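Local atomic coordinates of D-2-hydroxyacid dehydrogensase protein (Ketogulonicigenium vulgare, PDB entry 4LSW), a protein that probably catalyses the reversible, NAD(P)-dependent oxidation of D-2-hydroxy acids to 2-keto acids. Residues Leu55-Ser58 and Arg59-Glu63; Leu107-Ala110 and Met111-Gln115; Thr124-Ser128 and Gly129-Ala133; His213-Gly216 and Arg217-Glu221; Gln295-Arg298 and Asp299-Ala303. All coordinates share one frame; numbering follows the deposited sequence.

Contact 1: residues Leu55-Ser58 and Arg59-Glu63; sequences LGAS and RALIE
Ser-58 caps the first turn of helix 59-63 with both its side chain and its carbonyl. With chi1 at 67°, OG is folded back between the backbone N and the carbonyl carbon, where it accepts the N-H of Leu-61 at 3.2 Å (Ser-58 OG to Leu-61 N). The carbonyl serves the next residue: Ile-62 N lies 2.9 Å from Ser-58 O in a nearly straight bond of 169°. Serine suits an N-cap because its short hydroxyl can replace a carbonyl that the preceding, non-helical residue cannot supply. The tight side is the one turned inward. Ile-62 lays CG1 against the cap carbonyl, 3.3 Å from Ser-58 O, and its CD1 is 3.9 Å from Ala-57 O. Leu-61 CD2 approaches Ala-57 CB more loosely, at 4.4 Å.

These contacts form the entry to the helix of a beta-alpha-beta crossover, in which strand 48-52 leads through 55-58 and helix 59-63 to the neighbouring parallel strand 70-74. Ala-57, small and buried, touches Ile-71 of that strand, as does Ile-62. The solvent side, formed by the exposed Ser-58 and Ala-60, is sparse by comparison: Ala-60 CB only skirts Ser-58 OG at 4.1 Å. Arg-59 turns away from the cap and leads off to a salt bridge with Glu-88 of helix 83-89.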
loop_
_atom_site.group_PDB
_atom_site.type_symbol
_atom_site.label_atom_id
_atom_site.label_comp_id
_atom_site.label_asym_id
_atom_site.label_seq_id
_atom_site.Cartn_x
_atom_site.Cartn_y
_atom_site.Cartn_z
ATOM N N LEU A 55 -4.006 11.742 5.952
ATOM C CA LEU A 55 -4.292 13.038 6.564
ATOM C C LEU A 55 -3.055 13.904 6.770
ATOM O O LEU A 55 -3.121 15.129 6.649
ATOM C CB LEU A 55 -4.983 12.830 7.912
ATOM C CG LEU A 55 -6.210 11.929 7.879
ATOM C CD1 LEU A 55 -6.665 11.589 9.284
ATOM C CD2 LEU A 55 -7.314 12.624 7.133
ATOM N N GLY A 56 -1.943 13.268 7.118
ATOM C CA GLY A 56 -0.689 13.983 7.293
ATOM C C GLY A 56 -0.753 15.017 8.398
ATOM O O GLY A 56 -1.352 14.776 9.442
ATOM N N ALA A 57 -0.136 16.169 8.158
ATOM C CA ALA A 57 -0.122 17.271 9.112
ATOM C C ALA A 57 0.397 18.498 8.387
ATOM O O ALA A 57 1.551 18.529 7.971
ATOM C CB ALA A 57 0.771 16.945 10.297
ATOM N N SER A 58 -0.456 19.505 8.221
ATOM C CA SER A 58 -0.082 20.683 7.443
ATOM C C SER A 58 0.784 21.651 8.231
ATOM O O SER A 58 0.846 21.593 9.465
ATOM C CB SER A 58 -1.328 21.424 6.961
ATOM O OG SER A 58 -2.019 21.992 8.065
ATOM N N ARG A 59 1.446 22.551 7.508
ATOM C CA ARG A 59 2.204 23.626 8.136
ATOM C C ARG A 59 1.339 24.447 9.090
ATOM O O ARG A 59 1.763 24.768 10.189
ATOM C CB ARG A 59 2.828 24.534 7.069
ATOM C CG ARG A 59 3.533 25.746 7.655
ATOM C CD ARG A 59 4.257 26.564 6.591
ATOM N NE ARG A 59 5.393 25.850 6.014
ATOM C CZ ARG A 59 6.618 25.865 6.525
ATOM N NH1 ARG A 59 6.861 26.548 7.637
ATOM N NH2 ARG A 59 7.597 25.193 5.934
ATOM N N ALA A 60 0.120 24.775 8.674
ATOM C CA ALA A 60 -0.745 25.600 9.509
ATOM C C ALA A 60 -1.096 24.870 10.804
ATOM O O ALA A 60 -1.153 25.476 11.871
ATOM C CB ALA A 60 -1.995 26.014 8.756
ATOM N N LEU A 61 -1.326 23.564 10.710
ATOM C CA LEU A 61 -1.618 22.780 11.901
ATOM C C LEU A 61 -0.411 22.741 12.839
ATOM O O LEU A 61 -0.537 22.915 14.054
ATOM C CB LEU A 61 -2.027 21.365 11.516
ATOM C CG LEU A 61 -2.247 20.481 12.734
ATOM C CD1 LEU A 61 -3.400 21.032 13.568
ATOM C CD2 LEU A 61 -2.493 19.037 12.330
ATOM N N ILE A 62 0.761 22.508 12.263
ATOM C CA ILE A 62 2.005 22.517 13.020
ATOM C C ILE A 62 2.221 23.871 13.703
ATOM O O ILE A 62 2.620 23.924 14.868
ATOM C CB ILE A 62 3.187 22.141 12.099
ATOM C CG1 ILE A 62 3.096 20.657 11.731
ATOM C CG2 ILE A 62 4.513 22.457 12.762
ATOM C CD1 ILE A 62 3.919 20.255 10.521
ATOM N N GLU A 63 1.922 24.955 12.995
ATOM C CA GLU A 63 2.051 26.300 13.557
ATOM C C GLU A 63 1.094 26.525 14.727
ATOM O O GLU A 63 1.389 27.293 15.649
ATOM C CB GLU A 63 1.802 27.369 12.485
ATOM C CG GLU A 63 2.870 27.437 11.399
ATOM C CD GLU A 63 2.461 28.308 10.219
ATOM O OE1 GLU A 63 1.339 28.126 9.695
ATOM O OE2 GLU A 63 3.272 29.167 9.818
#

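Contact 2: residues Leu107-Ala110 and Met111-Gln115; sequences LGVA and MMLAQ
Leu-107 and Met-111 are brought together by opposite choices of chi1: Leu-107 swings CG away from its backbone N (-168°), while Met-111 keeps CG beside its own N (-73°), directing the chain back toward the preceding turn. The thioether therefore reaches Leu-107, with Met-111 SD 3.7 Å from Leu-107 CD2 where the two chains meet at a slant. On the way, Met-111 CG passes 3.1 Å from Leu-107 O, the carbonyl that also accepts Met-111 N at 2.8 Å. An unbranched methionine suits this position because it can follow the helix surface and bring SD against Leu-107.

The stretch is an uninterrupted piece of alpha-helix 101-116, which packs against the parallel, Rossmann-type sheet of the NAD-binding domain. Met-111 touches Leu-277 of edge strand 276-278, whereas Met-112 reaches Phe-200 and Phe-202 of strand 200-203. Around the helix from Leu-107, Val-109 offers CG1 to two residues. Leu-113 runs alongside it in the same direction, with CD1 4.2 Å from Val-109 CG1; Met-112 CE comes equally near, also 4.2 Å from Val-109 CG1. In the backbone between them, Gly-108 O accepts Met-112 N at 3.1 Å. Ala-110, on the exposed side, contributes chiefly backbone, its O taking the N-H of Ala-114 at 2.9 Å.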
loop_
_atom_site.group_PDB
_atom_site.type_symbol
_atom_site.label_atom_id
_atom_site.label_comp_id
_atom_site.label_asym_id
_atom_site.label_seq_id
_atom_site.Cartn_x
_atom_site.Cartn_y
_atom_site.Cartn_z
ATOM N N LEU A 107 -1.489 -11.133 -0.577
ATOM C CA LEU A 107 -2.653 -10.803 -1.395
ATOM C C LEU A 107 -2.270 -10.691 -2.868
ATOM O O LEU A 107 -2.991 -11.162 -3.729
ATOM C CB LEU A 107 -3.381 -9.546 -0.919
ATOM C CG LEU A 107 -4.752 -9.403 -1.598
ATOM C CD1 LEU A 107 -5.780 -10.397 -1.058
ATOM C CD2 LEU A 107 -5.317 -7.974 -1.553
ATOM N N GLY A 108 -1.109 -10.102 -3.149
ATOM C CA GLY A 108 -0.654 -9.996 -4.530
ATOM C C GLY A 108 -0.577 -11.351 -5.224
ATOM O O GLY A 108 -1.090 -11.540 -6.325
ATOM N N VAL A 109 0.056 -12.309 -4.556
ATOM C CA VAL A 109 0.185 -13.643 -5.120
ATOM C C VAL A 109 -1.177 -14.338 -5.235
ATOM O O VAL A 109 -1.474 -14.989 -6.235
ATOM C CB VAL A 109 1.181 -14.465 -4.292
ATOM C CG1 VAL A 109 1.223 -15.899 -4.763
ATOM C CG2 VAL A 109 2.549 -13.828 -4.397
ATOM N N ALA A 110 -2.015 -14.165 -4.215
ATOM C CA ALA A 110 -3.363 -14.721 -4.232
ATOM C C ALA A 110 -4.173 -14.187 -5.403
ATOM O O ALA A 110 -4.939 -14.919 -6.022
ATOM C CB ALA A 110 -4.066 -14.418 -2.943
ATOM N N MET A 111 -4.001 -12.902 -5.687
ATOM C CA MET A 111 -4.688 -12.255 -6.794
ATOM C C MET A 111 -4.269 -12.809 -8.152
ATOM O O MET A 111 -5.106 -13.040 -9.019
ATOM C CB MET A 111 -4.459 -10.741 -6.741
ATOM C CG MET A 111 -5.244 -10.067 -5.609
ATOM S SD MET A 111 -4.710 -8.384 -5.227
ATOM C CE MET A 111 -5.073 -7.512 -6.761
ATOM N N MET A 112 -2.968 -13.006 -8.345
ATOM C CA MET A 112 -2.476 -13.635 -9.566
ATOM C C MET A 112 -3.122 -15.003 -9.765
ATOM O O MET A 112 -3.629 -15.311 -10.844
ATOM C CB MET A 112 -0.950 -13.800 -9.526
ATOM C CG MET A 112 -0.422 -14.710 -10.636
ATOM S SD MET A 112 1.327 -15.124 -10.512
ATOM C CE MET A 112 1.299 -16.025 -8.976
ATOM N N LEU A 113 -3.133 -15.808 -8.703
ATOM C CA LEU A 113 -3.707 -17.141 -8.785
ATOM C C LEU A 113 -5.200 -17.088 -9.084
ATOM O O LEU A 113 -5.695 -17.825 -9.933
ATOM C CB LEU A 113 -3.462 -17.906 -7.479
ATOM C CG LEU A 113 -2.020 -18.371 -7.252
ATOM C CD1 LEU A 113 -1.805 -18.609 -5.770
ATOM C CD2 LEU A 113 -1.772 -19.641 -8.045
ATOM N N ALA A 114 -5.912 -16.214 -8.381
ATOM C CA ALA A 114 -7.356 -16.095 -8.560
ATOM C C ALA A 114 -7.738 -15.670 -9.976
ATOM O O ALA A 114 -8.684 -16.202 -10.544
ATOM C CB ALA A 114 -7.949 -15.141 -7.536
ATOM N N GLN A 115 -7.000 -14.719 -10.548
ATOM C CA GLN A 115 -7.290 -14.271 -11.899
ATOM C C GLN A 115 -6.892 -15.326 -12.917
ATOM O O GLN A 115 -7.666 -15.656 -13.821
ATOM C CB GLN A 115 -6.582 -12.945 -12.189
ATOM C CG GLN A 115 -6.924 -12.366 -13.558
ATOM C CD GLN A 115 -8.410 -12.151 -13.762
ATOM O OE1 GLN A 115 -9.143 -11.834 -12.822
ATOM N NE2 GLN A 115 -8.864 -12.330 -14.996
#

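Contact 3: residues Thr124-Ser128 and Gly129-Ala133; sequences TWARS and GKWAA
Lys-130 lies across the indole of Trp-125 and can be followed outward atom by atom. Its CB sits over the six-membered ring, 3.8 Å from the ring centroid and only 5° off the normal, a CH-pi contact. Chi1 of -62° then sends CG, beside the backbone N, toward Ser-128, with Lys-130 CG 3.2 Å from Ser-128 OG. Lys-130 CD returns to the ring at its rim, 3.9 Å from Trp-125 CZ3, and CE, still extending, remains within van der Waals range of Ser-128 OG. A long aliphatic stem thus covers a broad aromatic face while carrying its amine outward.

The same face of Trp-125 receives the backbone N of Trp-131, offset toward the rim. Trp-131 N donates to Trp-125 O at 3.1 Å, from above the carbonyl plane, so ring and carbonyl of one residue both meet the next turn. The two indoles are oblique to each other, their planes 41° apart, and Trp-131 CB packs 3.7 Å from Trp-125 CD1. Gly-129 makes the turn possible: its positive phi would jam a CB against the preceding carbonyl. Ser-128 OG donates to Thr-124 O at 2.8 Å and weakly accepts Lys-130 N.

This exposed projection may correspond to the arm that helps relatives dimerise. Trp-125 NE1 is bonded to Gly-135 O and its ring meets Tyr-137, tying the turn to the chain that follows. Helices 119-128 and 130-133 meet here beyond helix 101-116, about 35 Å between contact centre and chain centre.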
loop_
_atom_site.group_PDB
_atom_site.type_symbol
_atom_site.label_atom_id
_atom_site.label_comp_id
_atom_site.label_asym_id
_atom_site.label_seq_id
_atom_site.Cartn_x
_atom_site.Cartn_y
_atom_site.Cartn_z
ATOM N N THR A 124 -18.934 -18.544 -8.710
ATOM C CA THR A 124 -20.252 -18.225 -9.265
ATOM C C THR A 124 -20.800 -19.403 -10.070
ATOM O O THR A 124 -21.992 -19.711 -9.987
ATOM C CB THR A 124 -20.209 -16.960 -10.157
ATOM O OG1 THR A 124 -19.714 -15.845 -9.408
ATOM C CG2 THR A 124 -21.602 -16.618 -10.704
ATOM N N TRP A 125 -19.932 -20.064 -10.834
ATOM C CA TRP A 125 -20.332 -21.201 -11.658
ATOM C C TRP A 125 -20.962 -22.311 -10.815
ATOM O O TRP A 125 -22.026 -22.836 -11.151
ATOM C CB TRP A 125 -19.132 -21.735 -12.447
ATOM C CG TRP A 125 -19.493 -22.600 -13.612
ATOM C CD1 TRP A 125 -19.366 -23.954 -13.702
ATOM C CD2 TRP A 125 -20.029 -22.161 -14.870
ATOM N NE1 TRP A 125 -19.799 -24.390 -14.938
ATOM C CE2 TRP A 125 -20.211 -23.306 -15.669
ATOM C CE3 TRP A 125 -20.371 -20.910 -15.394
ATOM C CZ2 TRP A 125 -20.722 -23.236 -16.965
ATOM C CZ3 TRP A 125 -20.880 -20.843 -16.678
ATOM C CH2 TRP A 125 -21.049 -22.000 -17.449
ATOM N N ALA A 126 -20.316 -22.657 -9.708
ATOM C CA ALA A 126 -20.844 -23.695 -8.834
ATOM C C ALA A 126 -22.039 -23.171 -8.041
ATOM O O ALA A 126 -23.066 -23.850 -7.927
ATOM C CB ALA A 126 -19.745 -24.192 -7.890
ATOM N N ARG A 127 -21.913 -21.955 -7.515
ATOM C CA ARG A 127 -22.946 -21.387 -6.648
ATOM C C ARG A 127 -24.276 -21.172 -7.372
ATOM O O ARG A 127 -25.340 -21.483 -6.829
ATOM C CB ARG A 127 -22.469 -20.084 -6.000
ATOM C CG ARG A 127 -23.391 -19.557 -4.903
ATOM C CD ARG A 127 -22.732 -18.445 -4.089
ATOM N NE ARG A 127 -21.522 -18.920 -3.412
ATOM C CZ ARG A 127 -21.516 -19.507 -2.220
ATOM N NH1 ARG A 127 -22.654 -19.689 -1.566
ATOM N NH2 ARG A 127 -20.372 -19.912 -1.681
ATOM N N SER A 128 -24.209 -20.656 -8.597
ATOM C CA SER A 128 -25.408 -20.347 -9.381
ATOM C C SER A 128 -26.119 -21.600 -9.866
ATOM O O SER A 128 -27.305 -21.554 -10.202
ATOM C CB SER A 128 -25.035 -19.504 -10.602
ATOM O OG SER A 128 -24.306 -20.294 -11.530
ATOM N N GLY A 129 -25.394 -22.711 -9.928
ATOM C CA GLY A 129 -25.961 -23.962 -10.397
ATOM C C GLY A 129 -25.656 -24.281 -11.851
ATOM O O GLY A 129 -26.116 -25.296 -12.381
ATOM N N LYS A 130 -24.871 -23.425 -12.501
ATOM C CA LYS A 130 -24.530 -23.631 -13.903
ATOM C C LYS A 130 -23.586 -24.816 -14.119
ATOM O O LYS A 130 -23.545 -25.393 -15.202
ATOM C CB LYS A 130 -23.963 -22.346 -14.515
ATOM C CG LYS A 130 -24.959 -21.192 -14.510
ATOM C CD LYS A 130 -24.478 -19.991 -15.313
ATOM C CE LYS A 130 -25.290 -18.756 -14.942
ATOM N NZ LYS A 130 -25.038 -17.592 -15.833
ATOM N N TRP A 131 -22.835 -25.183 -13.083
ATOM C CA TRP A 131 -21.974 -26.361 -13.143
ATOM C C TRP A 131 -22.804 -27.612 -13.447
ATOM O O TRP A 131 -22.443 -28.422 -14.302
ATOM C CB TRP A 131 -21.207 -26.513 -11.822
ATOM C CG TRP A 131 -20.220 -27.644 -11.775
ATOM C CD1 TRP A 131 -19.626 -28.273 -12.832
ATOM C CD2 TRP A 131 -19.697 -28.269 -10.595
ATOM N NE1 TRP A 131 -18.774 -29.257 -12.383
ATOM C CE2 TRP A 131 -18.804 -29.275 -11.012
ATOM C CE3 TRP A 131 -19.907 -28.079 -9.225
ATOM C CZ2 TRP A 131 -18.119 -30.089 -10.108
ATOM C CZ3 TRP A 131 -19.221 -28.887 -8.329
ATOM C CH2 TRP A 131 -18.338 -29.874 -8.775
ATOM N N ALA A 132 -23.935 -27.751 -12.767
ATOM C CA ALA A 132 -24.799 -28.906 -12.968
ATOM C C ALA A 132 -25.643 -28.779 -14.236
ATOM O O ALA A 132 -25.833 -29.752 -14.961
ATOM C CB ALA A 132 -25.692 -29.123 -11.754
ATOM N N ALA A 133 -26.135 -27.572 -14.499
ATOM C CA ALA A 133 -27.093 -27.351 -15.584
ATOM C C ALA A 133 -26.447 -27.191 -16.960
ATOM O O ALA A 133 -27.059 -27.516 -17.976
ATOM C CB ALA A 133 -27.970 -26.151 -15.271
#

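Contact 4: residues His213-Gly216 and Arg217-Glu221; sequences HIVG and RDVIE
The flat peptide joining Gly-216 to Arg-217 has Ile-220 on one face and a water molecule on the other. Ile-220 CD1 stands over the first, 3.4 Å from Gly-216 O, and its CG1 presses 3.2 Å from Gly-216 O. Water 1, near the second, accepts the N-H of Val-219 at 3.2 Å and, weakly, that of Gly-216. At the oxygen end of the group, Ile-220 N meets Gly-216 O at 3.0 Å in an almost straight bond (169°).

Glycine occupies the N-cap and has no side chain to bond the first-turn N-H groups; the water takes up that of Val-219. Beside the cap lies a hydrophobic staple, the residue before the N-cap packing on the fourth residue after it: Val-215 CG1 touches Ile-220 CG1 at 3.8 Å. Chi1 of -176° aims this methyl at the helix, and it also reaches Val-219 CG1 at 4.0 Å. Branched residues suit these inward positions, where Val-215 rests on Leu-151 of strand 147-151 in the parallel Rossmann-type sheet and Ile-220 on helix 240-249. On the outer side Arg-217 and Glu-221, one turn apart, form a salt bridge; Glu-221 OE2 has a second partner in Arg-251.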
loop_
_atom_site.group_PDB
_atom_site.type_symbol
_atom_site.label_atom_id
_atom_site.label_comp_id
_atom_site.label_asym_id
_atom_site.label_seq_id
_atom_site.Cartn_x
_atom_site.Cartn_y
_atom_site.Cartn_z
ATOM N N HIS A 213 10.790 2.973 -15.029
ATOM C CA HIS A 213 10.051 2.017 -14.201
ATOM C C HIS A 213 8.558 2.350 -14.117
ATOM O O HIS A 213 7.775 1.641 -13.479
ATOM C CB HIS A 213 10.674 1.935 -12.802
ATOM C CG HIS A 213 12.076 1.406 -12.803
ATOM N ND1 HIS A 213 13.103 2.010 -12.115
ATOM C CD2 HIS A 213 12.612 0.325 -13.419
ATOM C CE1 HIS A 213 14.220 1.325 -12.311
ATOM N NE2 HIS A 213 13.946 0.300 -13.096
ATOM N N ILE A 214 8.163 3.437 -14.760
ATOM C CA ILE A 214 6.758 3.802 -14.830
ATOM C C ILE A 214 5.987 2.850 -15.764
ATOM O O ILE A 214 6.485 2.489 -16.841
ATOM C CB ILE A 214 6.620 5.258 -15.334
ATOM C CG1 ILE A 214 7.269 6.224 -14.340
ATOM C CG2 ILE A 214 5.161 5.608 -15.597
ATOM C CD1 ILE A 214 7.452 7.640 -14.886
ATOM N N VAL A 215 4.786 2.443 -15.352
ATOM C CA VAL A 215 3.982 1.514 -16.139
ATOM C C VAL A 215 3.034 2.269 -17.059
ATOM O O VAL A 215 1.917 2.617 -16.674
ATOM C CB VAL A 215 3.181 0.534 -15.253
ATOM C CG1 VAL A 215 2.428 -0.481 -16.112
ATOM C CG2 VAL A 215 4.120 -0.176 -14.296
ATOM N N GLY A 216 3.497 2.513 -18.278
ATOM C CA GLY A 216 2.684 3.172 -19.282
ATOM C C GLY A 216 2.359 2.250 -20.445
ATOM O O GLY A 216 2.515 1.027 -20.350
ATOM N N ARG A 217 1.922 2.830 -21.560
ATOM C CA ARG A 217 1.547 2.047 -22.739
ATOM C C ARG A 217 2.639 1.065 -23.184
ATOM O O ARG A 217 2.335 -0.083 -23.497
ATOM C CB ARG A 217 1.168 2.956 -23.922
ATOM C CG ARG A 217 0.897 2.194 -25.218
ATOM C CD ARG A 217 0.472 3.122 -26.368
ATOM N NE ARG A 217 -0.976 3.266 -26.464
ATOM C CZ ARG A 217 -1.712 2.780 -27.459
ATOM N NH1 ARG A 217 -1.143 2.122 -28.462
ATOM N NH2 ARG A 217 -3.023 2.965 -27.463
ATOM N N ASP A 218 3.899 1.500 -23.217
ATOM C CA ASP A 218 4.953 0.618 -23.700
ATOM C C ASP A 218 5.159 -0.605 -22.800
ATOM O O ASP A 218 5.335 -1.720 -23.297
ATOM C CB ASP A 218 6.273 1.381 -23.911
ATOM C CG ASP A 218 6.221 2.328 -25.095
ATOM O OD1 ASP A 218 5.402 2.104 -26.003
ATOM O OD2 ASP A 218 7.015 3.289 -25.104
ATOM N N VAL A 219 5.129 -0.393 -21.486
ATOM C CA VAL A 219 5.288 -1.512 -20.552
ATOM C C VAL A 219 4.099 -2.453 -20.678
ATOM O O VAL A 219 4.261 -3.671 -20.748
ATOM C CB VAL A 219 5.407 -1.024 -19.108
ATOM C CG1 VAL A 219 5.406 -2.213 -18.135
ATOM C CG2 VAL A 219 6.679 -0.212 -18.956
ATOM N N ILE A 220 2.905 -1.874 -20.721
ATOM C CA ILE A 220 1.676 -2.649 -20.814
ATOM C C ILE A 220 1.642 -3.475 -22.098
ATOM O O ILE A 220 1.261 -4.645 -22.100
ATOM C CB ILE A 220 0.445 -1.730 -20.692
ATOM C CG1 ILE A 220 0.396 -1.130 -19.281
ATOM C CG2 ILE A 220 -0.821 -2.508 -21.012
ATOM C CD1 ILE A 220 -0.550 0.052 -19.144
ATOM N N GLU A 221 2.068 -2.869 -23.202
ATOM C CA GLU A 221 2.066 -3.569 -24.485
ATOM C C GLU A 221 3.091 -4.694 -24.512
ATOM O O GLU A 221 2.854 -5.753 -25.088
ATOM C CB GLU A 221 2.302 -2.586 -25.640
ATOM C CG GLU A 221 1.088 -1.716 -25.884
ATOM C CD GLU A 221 1.130 -0.976 -27.195
ATOM O OE1 GLU A 221 2.216 -0.861 -27.814
ATOM O OE2 GLU A 221 0.053 -0.504 -27.600
HETATM O O HOH W 1 5.586 2.624 -20.545
#

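Contact 5: residues Gln295-Arg298 and Asp299-Ala303; sequences QLLR and DNLTA
Gln-295 reaches forward one turn to Asp-299 by a bent chain. Its CG leaves on the side away from the backbone N (chi1 -172°), and chi2 of 68° then bends the chain so that NE2 turns toward Asp-299. Gln-295 NE2 donates to Asp-299 OD1 at 3.0 Å. The acceptor lies in the amide plane, yet the carboxylate is approached from above its own plane. An amide suits the place by offering donor and acceptor together: NE2 serves Asp-299, and OE1 takes a weak bond from Arg-298 NH2, whose main partner is Asp-16.

Asn-300 and Thr-302 both keep their polar atoms close to the helix. Asn-300 ND2 returns weakly to Leu-296 O at 2.8 Å, a carbonyl already bonded to Asn-300 N, while its stronger outside bond goes to Thr-312. Threonine suits its position because its hydroxyl, set beside N by chi1 of -61°, can share the carbonyl its own N-H uses one turn back; Thr-302 OG1 donates to Arg-298 O at 3.0 Å from above the carbonyl plane. On the apolar flank Leu-301 CD1 only brushes Leu-297 CG, at 4.5 Å.

Those two leucines face Ser-72 of strand 70-74, Leu-301 and Arg-298 also meet Leu-20 of helix 14-23, and Asn-300 ties helix 287-306 to the chain leading into strand 313-315.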
loop_
_atom_site.group_PDB
_atom_site.type_symbol
_atom_site.label_atom_id
_atom_site.label_comp_id
_atom_site.label_asym_id
_atom_site.label_seq_id
_atom_site.Cartn_x
_atom_site.Cartn_y
_atom_site.Cartn_z
ATOM N N GLN A 295 -0.312 -1.017 17.219
ATOM C CA GLN A 295 0.605 -1.224 18.335
ATOM C C GLN A 295 1.895 -0.430 18.155
ATOM O O GLN A 295 2.435 0.129 19.113
ATOM C CB GLN A 295 0.929 -2.716 18.489
ATOM C CG GLN A 295 1.731 -3.054 19.747
ATOM C CD GLN A 295 0.927 -2.855 21.020
ATOM O OE1 GLN A 295 -0.116 -3.485 21.219
ATOM N NE2 GLN A 295 1.406 -1.969 21.889
ATOM N N LEU A 296 2.385 -0.381 16.919
ATOM C CA LEU A 296 3.622 0.321 16.602
ATOM C C LEU A 296 3.454 1.833 16.741
ATOM O O LEU A 296 4.330 2.518 17.274
ATOM C CB LEU A 296 4.071 -0.056 15.188
ATOM C CG LEU A 296 5.446 0.429 14.732
ATOM C CD1 LEU A 296 6.498 0.194 15.810
ATOM C CD2 LEU A 296 5.827 -0.277 13.427
ATOM N N LEU A 297 2.332 2.344 16.248
ATOM C CA LEU A 297 1.995 3.746 16.448
ATOM C C LEU A 297 2.008 4.059 17.942
ATOM O O LEU A 297 2.653 5.007 18.387
ATOM C CB LEU A 297 0.614 4.043 15.875
ATOM C CG LEU A 297 0.061 5.427 16.222
ATOM C CD1 LEU A 297 0.491 6.480 15.206
ATOM C CD2 LEU A 297 -1.450 5.373 16.325
ATOM N N ARG A 298 1.313 3.242 18.720
ATOM C CA ARG A 298 1.246 3.502 20.147
ATOM C C ARG A 298 2.611 3.338 20.821
ATOM O O ARG A 298 2.967 4.129 21.697
ATOM C CB ARG A 298 0.181 2.623 20.797
ATOM C CG ARG A 298 -1.219 2.966 20.323
ATOM C CD ARG A 298 -2.277 2.149 21.042
ATOM N NE ARG A 298 -2.436 0.793 20.513
ATOM C CZ ARG A 298 -2.071 -0.314 21.154
ATOM N NH1 ARG A 298 -1.503 -0.238 22.350
ATOM N NH2 ARG A 298 -2.283 -1.501 20.601
ATOM N N ASP A 299 3.390 2.339 20.408
ATOM C CA ASP A 299 4.696 2.128 21.033
ATOM C C ASP A 299 5.661 3.292 20.791
ATOM O O ASP A 299 6.478 3.611 21.648
ATOM C CB ASP A 299 5.327 0.800 20.593
ATOM C CG ASP A 299 4.614 -0.410 21.168
ATOM O OD1 ASP A 299 3.820 -0.251 22.120
ATOM O OD2 ASP A 299 4.857 -1.529 20.666
ATOM N N ASN A 300 5.554 3.933 19.629
ATOM C CA ASN A 300 6.352 5.122 19.358
ATOM C C ASN A 300 5.975 6.267 20.281
ATOM O O ASN A 300 6.850 6.945 20.817
ATOM C CB ASN A 300 6.232 5.555 17.892
ATOM C CG ASN A 300 7.119 4.742 16.970
ATOM O OD1 ASN A 300 8.343 4.865 17.002
ATOM N ND2 ASN A 300 6.505 3.912 16.138
ATOM N N LEU A 301 4.673 6.477 20.462
ATOM C CA LEU A 301 4.209 7.529 21.358
ATOM C C LEU A 301 4.650 7.249 22.797
ATOM O O LEU A 301 5.146 8.143 23.493
ATOM C CB LEU A 301 2.688 7.693 21.261
ATOM C CG LEU A 301 2.178 8.301 19.951
ATOM C CD1 LEU A 301 0.682 8.066 19.801
ATOM C CD2 LEU A 301 2.504 9.796 19.896
ATOM N N THR A 302 4.494 6.001 23.222
ATOM C CA THR A 302 4.861 5.596 24.574
ATOM C C THR A 302 6.349 5.820 24.805
ATOM O O THR A 302 6.756 6.397 25.820
ATOM C CB THR A 302 4.511 4.119 24.819
ATOM O OG1 THR A 302 3.098 3.939 24.666
ATOM C CG2 THR A 302 4.925 3.688 26.225
ATOM N N ALA A 303 7.154 5.376 23.847
ATOM C CA ALA A 303 8.595 5.533 23.933
ATOM C C ALA A 303 8.986 7.005 24.008
ATOM O O ALA A 303 9.818 7.394 24.825
ATOM C CB ALA A 303 9.266 4.857 22.749
#

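The five local contacts are divided between two alpha/beta units. Contacts 1 and 5 belong to the unit built on the mixed sheet, and both pack on strand 70-74; their centres are about 21 Å apart. Contacts 2 and 4 border the parallel Rossmann-type sheet, also about 21 Å between centres, with contact 4 resting on strand 147-151, which leads into a glycine-rich turn that probably binds the cofactor. Contact 3 projects beyond contact 2, about 23 Å between centres, and lies about 54 Å from contact 1, centre to centre. In this family the active site occupies the cleft between the two domains, so contact 3, remote on its projection, probably takes no direct part in it.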